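ForH (PDB 6NKO) probably closes the pyrimidine ring in formycin A biosynthesis, acting like the IMP cyclohydrolase part of the purine enzyme PurH. Local coordinates at residues V24-D29 and V115-Y120. Residues are numbered along the deposited sequence; the frame is centred on the assembly and turned at random.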
ATOM      1  N   VAL A  24       3.266  -5.048  -2.193  1.00 34.26           N
ATOM      2  CA  VAL A  24       3.485  -3.686  -2.675  1.00 30.23           C
ATOM      3  C   VAL A  24       3.678  -2.784  -1.464  1.00 32.83           C
ATOM      4  O   VAL A  24       2.778  -2.663  -0.624  1.00 33.22           O
ATOM      5  CB  VAL A  24       2.323  -3.189  -3.550  1.00 32.48           C
ATOM      6  CG1 VAL A  24       2.572  -1.753  -4.012  1.00 33.99           C
ATOM      7  CG2 VAL A  24       2.125  -4.107  -4.745  1.00 33.52           C
ATOM      8  N   LEU A  25       4.841  -2.141  -1.381  1.00 41.42           N
ATOM      9  CA  LEU A  25       5.206  -1.289  -0.251  1.00 41.32           C
ATOM     10  C   LEU A  25       5.187   0.164  -0.717  1.00 35.50           C
ATOM     11  O   LEU A  25       6.089   0.601  -1.437  1.00 45.73           O
ATOM     12  CB  LEU A  25       6.580  -1.672   0.297  1.00 26.50           C
ATOM     13  CG  LEU A  25       6.667  -2.703   1.428  1.00 44.77           C
ATOM     14  CD1 LEU A  25       5.677  -3.844   1.250  1.00 34.93           C
ATOM     15  CD2 LEU A  25       8.085  -3.242   1.540  1.00 30.03           C
ATOM     16  N   ALA A  26       4.160   0.911  -0.301  1.00 36.89           N
ATOM     17  CA  ALA A  26       3.988   2.314  -0.687  1.00 36.00           C
ATOM     18  C   ALA A  26       3.810   3.155   0.579  1.00 43.10           C
ATOM     19  O   ALA A  26       2.735   3.702   0.830  1.00 38.12           O
ATOM     20  CB  ALA A  26       2.803   2.483  -1.636  1.00 30.76           C
ATOM     21  N   VAL A  27       4.874   3.269   1.370  1.00 38.97           N
ATOM     22  CA  VAL A  27       4.812   3.920   2.673  1.00 40.87           C
ATOM     23  C   VAL A  27       5.595   5.223   2.629  1.00 39.76           C
ATOM     24  O   VAL A  27       6.645   5.315   1.980  1.00 52.74           O
ATOM     25  CB  VAL A  27       5.336   3.001   3.797  1.00 33.26           C
ATOM     26  CG1 VAL A  27       4.458   1.764   3.920  1.00 38.00           C
ATOM     27  CG2 VAL A  27       6.785   2.612   3.552  1.00 37.86           C
ATOM     28  N   SER A  28       5.067   6.238   3.312  1.00 48.26           N
ATOM     29  CA  SER A  28       5.782   7.486   3.544  1.00 47.94           C
ATOM     30  C   SER A  28       6.481   7.479   4.897  1.00 46.99           C
ATOM     31  O   SER A  28       7.593   8.003   5.026  1.00 45.43           O
ATOM     32  CB  SER A  28       4.816   8.671   3.456  1.00 54.87           C
ATOM     33  OG  SER A  28       4.143   8.689   2.209  1.00 54.22           O
ATOM     34  N   ASP A  29       5.836   6.897   5.906  1.00 41.20           N
ATOM     35  CA  ASP A  29       6.461   6.621   7.193  1.00 45.41           C
ATOM     36  C   ASP A  29       7.256   5.327   7.060  1.00 44.68           C
ATOM     37  O   ASP A  29       6.672   4.246   6.934  1.00 41.57           O
ATOM     38  CB  ASP A  29       5.394   6.521   8.281  1.00 34.70           C
ATOM     39  CG  ASP A  29       5.967   6.179   9.644  1.00 36.97           C
ATOM     40  OD1 ASP A  29       7.203   6.219   9.812  1.00 45.01           O
ATOM     41  OD2 ASP A  29       5.171   5.874  10.556  1.00 47.53           O
ATOM     42  N   VAL A 115      -0.601  -5.196   0.726  1.00 36.54           N
ATOM     43  CA  VAL A 115      -0.480  -3.777   0.420  1.00 30.73           C
ATOM     44  C   VAL A 115      -0.080  -3.053   1.696  1.00 32.65           C
ATOM     45  O   VAL A 115      -0.701  -3.248   2.747  1.00 37.36           O
ATOM     46  CB  VAL A 115      -1.789  -3.200  -0.149  1.00 39.67           C
ATOM     47  CG1 VAL A 115      -1.710  -1.680  -0.236  1.00 26.82           C
ATOM     48  CG2 VAL A 115      -2.081  -3.803  -1.512  1.00 38.77           C
ATOM     49  N   CYS A 116       0.955  -2.224   1.601  1.00 37.74           N
ATOM     50  CA  CYS A 116       1.443  -1.410   2.708  1.00 30.59           C
ATOM     51  C   CYS A 116       1.436   0.047   2.268  1.00 33.31           C
ATOM     52  O   CYS A 116       2.122   0.405   1.304  1.00 39.07           O
ATOM     53  CB  CYS A 116       2.849  -1.845   3.118  1.00 39.34           C
ATOM     54  SG  CYS A 116       3.194  -1.674   4.867  1.00 51.26           S
ATOM     55  N   ASN A 117       0.669   0.885   2.965  1.00 30.40           N
ATOM     56  CA  ASN A 117       0.487   2.272   2.547  1.00 44.28           C
ATOM     57  C   ASN A 117       0.461   3.201   3.755  1.00 45.30           C
ATOM     58  O   ASN A 117      -0.345   3.011   4.670  1.00 33.73           O
ATOM     59  CB  ASN A 117      -0.798   2.428   1.724  1.00 33.20           C
ATOM     60  CG  ASN A 117      -0.999   3.841   1.213  1.00 41.13           C
ATOM     61  OD1 ASN A 117      -2.069   4.425   1.379  1.00 43.54           O
ATOM     62  ND2 ASN A 117       0.032   4.400   0.592  1.00 34.73           N
ATOM     63  N   ASN A 118       1.339   4.210   3.735  1.00 46.54           N
ATOM     64  CA  ASN A 118       1.502   5.183   4.810  1.00 63.04           C
ATOM     65  C   ASN A 118       1.392   6.589   4.239  1.00 33.41           C
ATOM     66  O   ASN A 118       1.586   6.807   3.041  1.00 46.11           O
ATOM     67  CB  ASN A 118       2.865   5.040   5.508  1.00 51.71           C
ATOM     68  CG  ASN A 118       2.865   3.978   6.571  1.00 42.17           C
ATOM     69  OD1 ASN A 118       3.917   3.470   6.955  1.00 72.43           O
ATOM     70  ND2 ASN A 118       1.682   3.636   7.060  1.00 67.68           N
ATOM     71  N   TYR A 119       1.121   7.556   5.114  1.00 30.83           N
ATOM     72  CA  TYR A 119       0.991   8.950   4.711  1.00 50.31           C
ATOM     73  C   TYR A 119       2.010   9.836   5.416  1.00 45.71           C
ATOM     74  O   TYR A 119       2.407   9.579   6.557  1.00 43.81           O
ATOM     75  CB  TYR A 119      -0.413   9.472   4.992  1.00 39.47           C
ATOM     76  CG  TYR A 119      -1.474   8.492   4.589  1.00 54.47           C
ATOM     77  CD1 TYR A 119      -1.485   7.950   3.311  1.00 49.96           C
ATOM     78  CD2 TYR A 119      -2.453   8.093   5.481  1.00 36.22           C
ATOM     79  CE1 TYR A 119      -2.443   7.046   2.935  1.00 60.27           C
ATOM     80  CE2 TYR A 119      -3.420   7.188   5.114  1.00 48.77           C
ATOM     81  CZ  TYR A 119      -3.412   6.667   3.837  1.00 64.13           C
ATOM     82  OH  TYR A 119      -4.376   5.763   3.457  1.00 65.42           O
ATOM     83  N   TYR A 120       2.419  10.892   4.714  1.00 39.14           N
ATOM     84  CA  TYR A 120       3.308  11.891   5.286  1.00 36.80           C
ATOM     85  C   TYR A 120       2.599  12.666   6.394  1.00 46.74           C
ATOM     86  O   TYR A 120       1.368  12.699   6.480  1.00 54.30           O
ATOM     87  CB  TYR A 120       3.789  12.857   4.205  1.00 42.42           C
ATOM     88  CG  TYR A 120       4.799  12.264   3.254  1.00 65.82           C
ATOM     89  CD1 TYR A 120       6.076  11.934   3.687  1.00 63.51           C
ATOM     90  CD2 TYR A 120       4.477  12.031   1.922  1.00 56.76           C
ATOM     91  CE1 TYR A 120       7.005  11.388   2.822  1.00 66.39           C
ATOM     92  CE2 TYR A 120       5.399  11.487   1.050  1.00 63.87           C
ATOM     93  CZ  TYR A 120       6.662  11.167   1.505  1.00 66.29           C
ATOM     94  OH  TYR A 120       7.588  10.624   0.644  1.00 60.59           O
TER
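Cys116 N donates to Val24 O at 2.9 Å, and Cys116 O in turn receives Ala26 N, the alternating ladder of two parallel strands. The ladder ends at Ala26 O, which is gripped twice: Asn118 N reaches it at 3.3 Å, tilted from the carbonyl plane, while Asn117 ND2 lies 2.8 Å away in that plane. Asn117 gets there with CG anti to its backbone N (chi1 -177°), and ND2 also donates to Asp139, so the amide spans two acceptors. These are neighbouring inner strands of the five-stranded parallel sheet of an MGS-like domain, and the doubly held carbonyl sits at their C-terminal ends, where alpha/beta folds of this kind commonly place their sites. Apolar contacts line the face bearing Leu25 and Cys116: Leu25 CD1 rests 3.9 Å from Cys116 CB, and Val27 CG1 meets Cys116 SG at 3.8 Å, with helix 33-42 packed over them. Val27 and Asn118 run side by side, Asn118 ND2 being bound by Ser160 O. Past the strands, Ser28 CB sits over the centre of the Tyr120 ring, 3.4 Å from its centroid, a CH-pi contact; Ser28 OG donates a weak hydrogen bond to Asn118 O.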